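PDB 4E9L: attaching and effacing protein, pathogenesis factor from Escherichia coli, which probably acts as an intimin/invasin-family adhesin by which the bacterium attaches to host tissue, this piece belonging to its string of immunoglobulin-like domains. Local coordinates for residues P103-A115 and G152-A164. Residues are numbered along the deposited sequence; the frame is centred on the assembly and turned at random.
Sequences PVVGGTVTAIWTA and GTWTAQISLGTTA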
loop_
_atom_site.group_PDB
_atom_site.type_symbol
_atom_site.label_atom_id
_atom_site.label_comp_id
_atom_site.label_asym_id
_atom_site.label_seq_id
_atom_site.Cartn_x
_atom_site.Cartn_y
_atom_site.Cartn_z
ATOM N N PRO A 103 14.045 -13.284 -21.748
ATOM C CA PRO A 103 14.617 -12.134 -22.463
ATOM C C PRO A 103 13.875 -10.890 -21.933
ATOM O O PRO A 103 12.789 -11.012 -21.341
ATOM C CB PRO A 103 14.243 -12.416 -23.921
ATOM C CG PRO A 103 12.919 -13.120 -23.820
ATOM C CD PRO A 103 13.112 -14.033 -22.626
ATOM N N VAL A 104 14.467 -9.720 -22.103
ATOM C CA VAL A 104 13.878 -8.470 -21.610
ATOM C C VAL A 104 13.104 -7.817 -22.742
ATOM O O VAL A 104 13.516 -7.910 -23.912
ATOM C CB VAL A 104 15.003 -7.539 -21.048
ATOM C CG1 VAL A 104 14.445 -6.221 -20.487
ATOM C CG2 VAL A 104 15.821 -8.265 -19.969
ATOM N N VAL A 105 12.011 -7.116 -22.403
ATOM C CA VAL A 105 11.233 -6.321 -23.369
ATOM C C VAL A 105 12.182 -5.418 -24.141
ATOM O O VAL A 105 13.171 -4.915 -23.569
ATOM C CB VAL A 105 10.097 -5.478 -22.712
ATOM C CG1 VAL A 105 8.988 -6.367 -22.196
ATOM C CG2 VAL A 105 10.619 -4.549 -21.608
ATOM N N GLY A 106 11.919 -5.281 -25.447
ATOM C CA GLY A 106 12.739 -4.464 -26.329
ATOM C C GLY A 106 14.018 -5.144 -26.761
ATOM O O GLY A 106 14.758 -4.605 -27.584
ATOM N N GLY A 107 14.279 -6.331 -26.223
ATOM C CA GLY A 107 15.466 -7.087 -26.594
ATOM C C GLY A 107 15.200 -8.037 -27.750
ATOM O O GLY A 107 14.357 -7.792 -28.633
ATOM N N THR A 108 15.913 -9.140 -27.740
ATOM C CA THR A 108 15.765 -10.161 -28.776
ATOM C C THR A 108 15.762 -11.559 -28.178
ATOM O O THR A 108 16.297 -11.772 -27.092
ATOM C CB THR A 108 16.834 -9.954 -29.891
ATOM O OG1 THR A 108 16.567 -10.860 -30.960
ATOM C CG2 THR A 108 18.255 -10.168 -29.397
ATOM N N VAL A 109 15.171 -12.513 -28.897
ATOM C CA VAL A 109 15.128 -13.923 -28.492
ATOM C C VAL A 109 15.300 -14.778 -29.760
ATOM O O VAL A 109 14.827 -14.387 -30.839
ATOM C CB VAL A 109 13.873 -14.267 -27.626
ATOM C CG1 VAL A 109 12.564 -14.007 -28.374
ATOM C CG2 VAL A 109 13.924 -15.688 -27.061
ATOM N N THR A 110 16.044 -15.885 -29.662
ATOM C CA THR A 110 16.268 -16.708 -30.853
ATOM C C THR A 110 15.307 -17.885 -30.833
ATOM O O THR A 110 15.152 -18.505 -29.798
ATOM C CB THR A 110 17.734 -17.169 -30.938
ATOM O OG1 THR A 110 18.580 -16.014 -30.886
ATOM C CG2 THR A 110 18.027 -17.975 -32.215
ATOM N N ALA A 111 14.691 -18.202 -31.980
ATOM C CA ALA A 111 13.818 -19.370 -32.119
ATOM C C ALA A 111 14.615 -20.419 -32.874
ATOM O O ALA A 111 15.170 -20.121 -33.928
ATOM C CB ALA A 111 12.556 -19.014 -32.897
ATOM N N ILE A 112 14.675 -21.638 -32.337
ATOM C CA ILE A 112 15.383 -22.760 -32.934
ATOM C C ILE A 112 14.380 -23.896 -33.124
ATOM O O ILE A 112 13.941 -24.521 -32.156
ATOM C CB ILE A 112 16.638 -23.244 -32.150
ATOM C CG1 ILE A 112 17.548 -22.058 -31.693
ATOM C CG2 ILE A 112 17.424 -24.258 -33.007
ATOM C CD1 ILE A 112 17.384 -21.707 -30.176
ATOM N N TRP A 113 14.020 -24.137 -34.369
ATOM C CA TRP A 113 13.066 -25.165 -34.737
ATOM C C TRP A 113 13.828 -26.367 -35.293
ATOM O O TRP A 113 14.629 -26.237 -36.232
ATOM C CB TRP A 113 12.098 -24.571 -35.770
ATOM C CG TRP A 113 11.219 -25.526 -36.521
ATOM C CD1 TRP A 113 10.642 -26.683 -36.062
ATOM C CD2 TRP A 113 10.709 -25.320 -37.841
ATOM N NE1 TRP A 113 9.841 -27.232 -37.041
ATOM C CE2 TRP A 113 9.863 -26.412 -38.142
ATOM C CE3 TRP A 113 10.838 -24.280 -38.780
ATOM C CZ2 TRP A 113 9.236 -26.546 -39.385
ATOM C CZ3 TRP A 113 10.175 -24.393 -39.992
ATOM C CH2 TRP A 113 9.353 -25.498 -40.270
ATOM N N THR A 114 13.579 -27.525 -34.707
ATOM C CA THR A 114 14.190 -28.792 -35.097
ATOM C C THR A 114 13.121 -29.533 -35.882
ATOM O O THR A 114 12.095 -29.898 -35.321
ATOM C CB THR A 114 14.691 -29.554 -33.864
ATOM O OG1 THR A 114 15.597 -28.719 -33.157
ATOM C CG2 THR A 114 15.387 -30.865 -34.235
ATOM N N ALA A 115 13.331 -29.670 -37.192
ATOM C CA ALA A 115 12.376 -30.266 -38.122
ATOM C C ALA A 115 12.810 -31.674 -38.478
ATOM O O ALA A 115 13.925 -31.887 -38.975
ATOM C CB ALA A 115 12.287 -29.405 -39.371
ATOM N N GLY A 152 18.643 -29.823 -40.170
ATOM C CA GLY A 152 17.324 -30.058 -39.582
ATOM C C GLY A 152 16.955 -28.934 -38.634
ATOM O O GLY A 152 15.803 -28.844 -38.202
ATOM N N THR A 153 17.925 -28.070 -38.288
ATOM C CA THR A 153 17.612 -26.908 -37.459
ATOM C C THR A 153 17.389 -25.708 -38.367
ATOM O O THR A 153 18.055 -25.548 -39.395
ATOM C CB THR A 153 18.605 -26.638 -36.306
ATOM O OG1 THR A 153 19.839 -26.154 -36.826
ATOM C CG2 THR A 153 18.823 -27.853 -35.393
ATOM N N TRP A 154 16.422 -24.898 -37.973
ATOM C CA TRP A 154 15.965 -23.689 -38.621
ATOM C C TRP A 154 15.976 -22.605 -37.550
ATOM O O TRP A 154 15.472 -22.829 -36.439
ATOM C CB TRP A 154 14.550 -23.914 -39.142
ATOM C CG TRP A 154 14.481 -24.947 -40.225
ATOM C CD1 TRP A 154 14.552 -26.305 -40.083
ATOM C CD2 TRP A 154 14.306 -24.695 -41.620
ATOM N NE1 TRP A 154 14.441 -26.913 -41.311
ATOM C CE2 TRP A 154 14.247 -25.947 -42.268
ATOM C CE3 TRP A 154 14.128 -23.524 -42.380
ATOM C CZ2 TRP A 154 14.069 -26.064 -43.649
ATOM C CZ3 TRP A 154 13.941 -23.642 -43.746
ATOM C CH2 TRP A 154 13.904 -24.901 -44.366
ATOM N N THR A 155 16.592 -21.460 -37.836
ATOM C CA THR A 155 16.683 -20.416 -36.801
ATOM C C THR A 155 16.033 -19.105 -37.245
ATOM O O THR A 155 16.143 -18.746 -38.413
ATOM C CB THR A 155 18.173 -20.177 -36.411
ATOM O OG1 THR A 155 18.905 -19.906 -37.587
ATOM C CG2 THR A 155 18.819 -21.375 -35.715
ATOM N N ALA A 156 15.348 -18.399 -36.324
ATOM C CA ALA A 156 14.760 -17.080 -36.596
ATOM C C ALA A 156 15.015 -16.174 -35.411
ATOM O O ALA A 156 15.053 -16.647 -34.279
ATOM C CB ALA A 156 13.270 -17.178 -36.879
ATOM N N GLN A 157 15.211 -14.877 -35.667
ATOM C CA GLN A 157 15.448 -13.926 -34.590
ATOM C C GLN A 157 14.180 -13.145 -34.344
ATOM O O GLN A 157 13.570 -12.642 -35.300
ATOM C CB GLN A 157 16.611 -12.964 -34.944
ATOM C CG GLN A 157 17.970 -13.647 -35.164
ATOM C CD GLN A 157 18.496 -14.430 -33.970
ATOM O OE1 GLN A 157 18.206 -14.135 -32.804
ATOM N NE2 GLN A 157 19.324 -15.430 -34.247
ATOM N N ILE A 158 13.745 -13.078 -33.085
ATOM C CA ILE A 158 12.549 -12.301 -32.725
ATOM C C ILE A 158 12.960 -10.968 -32.069
ATOM O O ILE A 158 13.691 -10.985 -31.083
ATOM C CB ILE A 158 11.517 -13.101 -31.858
ATOM C CG1 ILE A 158 10.974 -14.335 -32.619
ATOM C CG2 ILE A 158 10.332 -12.190 -31.434
ATOM C CD1 ILE A 158 10.472 -15.490 -31.689
ATOM N N SER A 159 12.531 -9.830 -32.628
ATOM C CA SER A 159 12.777 -8.511 -32.019
ATOM C C SER A 159 11.545 -8.279 -31.167
ATOM O O SER A 159 10.434 -8.250 -31.699
ATOM C CB SER A 159 12.880 -7.412 -33.081
ATOM O OG SER A 159 13.941 -7.690 -33.979
ATOM N N LEU A 160 11.726 -8.204 -29.850
ATOM C CA LEU A 160 10.616 -8.068 -28.910
ATOM C C LEU A 160 10.101 -6.675 -28.800
ATOM O O LEU A 160 10.872 -5.728 -28.821
ATOM C CB LEU A 160 11.007 -8.578 -27.509
ATOM C CG LEU A 160 11.416 -10.055 -27.446
ATOM C CD1 LEU A 160 12.217 -10.331 -26.201
ATOM C CD2 LEU A 160 10.185 -10.977 -27.547
ATOM N N GLY A 161 8.794 -6.562 -28.641
ATOM C CA GLY A 161 8.146 -5.287 -28.398
ATOM C C GLY A 161 8.387 -4.882 -26.949
ATOM O O GLY A 161 9.208 -5.484 -26.241
ATOM N N THR A 162 7.640 -3.888 -26.486
ATOM C CA THR A 162 7.790 -3.335 -25.135
ATOM C C THR A 162 6.804 -3.897 -24.108
ATOM O O THR A 162 6.785 -3.403 -22.978
ATOM C CB THR A 162 7.664 -1.814 -25.212
ATOM O OG1 THR A 162 6.400 -1.509 -25.796
ATOM C CG2 THR A 162 8.780 -1.172 -26.016
ATOM N N THR A 163 5.985 -4.911 -24.481
ATOM C CA THR A 163 5.000 -5.509 -23.569
ATOM C C THR A 163 5.572 -6.756 -22.920
ATOM O O THR A 163 5.962 -7.680 -23.637
ATOM C CB THR A 163 3.688 -5.861 -24.325
ATOM O OG1 THR A 163 3.197 -4.684 -24.964
ATOM C CG2 THR A 163 2.610 -6.463 -23.396
ATOM N N ALA A 164 5.573 -6.811 -21.575
ATOM C CA ALA A 164 6.078 -7.981 -20.842
ATOM C C ALA A 164 5.016 -9.078 -20.710
ATOM O O ALA A 164 3.826 -8.815 -20.829
ATOM C CB ALA A 164 6.598 -7.560 -19.469
#
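Trp113 and Trp154, a hydrogen-bonded pair on antiparallel strands 108-114 and 153-159, leave the backbone by different torsions: Trp113 puts CG opposite its own N (chi1 167°), whereas Trp154 turns CG beside its N (chi1 -65°). The indoles run side by side, and their planes meet obliquely, at 35°; Trp113 CE3 closes to 3.7 Å from Trp154 CB. Ala115 CB fills in against Trp154, 3.8 Å from NE1. Both indole N-H groups are used elsewhere, by Ala178 O for Trp113 and Val123 O for Trp154, which should limit rotation of the rings.

Farther along the same buried face, Val109 CG1 lies 3.7 Å from Ile158 CB, and Leu160 reaches back with CD1 to Pro103 CB (3.7 Å) and CD2 to Val109. From the opposing sheet, Leu167 covers Val109 and Leu160, and Val169 covers Ile158, as expected in an immunoglobulin-like sandwich.

The other face carries mostly polar side chains, with Ile112 among them. Thr110 OG1 donates to Gln157 OE1 at 2.7 Å, slightly tilted from the amide carbonyl plane; a bend at chi2 folds the glutamine over to its neighbour. Thr108 OG1 binds Ile158 O (2.9 Å) from above the carbonyl plane, while Val109 N takes that oxygen within the plane, a double grip.

Paired backbone bonds join Val109/Ile158, Ala111/Ala156 and Trp113/Trp154; a single one, Ala115 N to Gly152 O (2.8 Å), follows.

The chemistry thus divides by face: apolar and aromatic groups join these two central strands to the domain interior; on the more exposed side Thr108 adds a bond to the backbone ladder, and Thr110 and Gln157 link side chain to side chain.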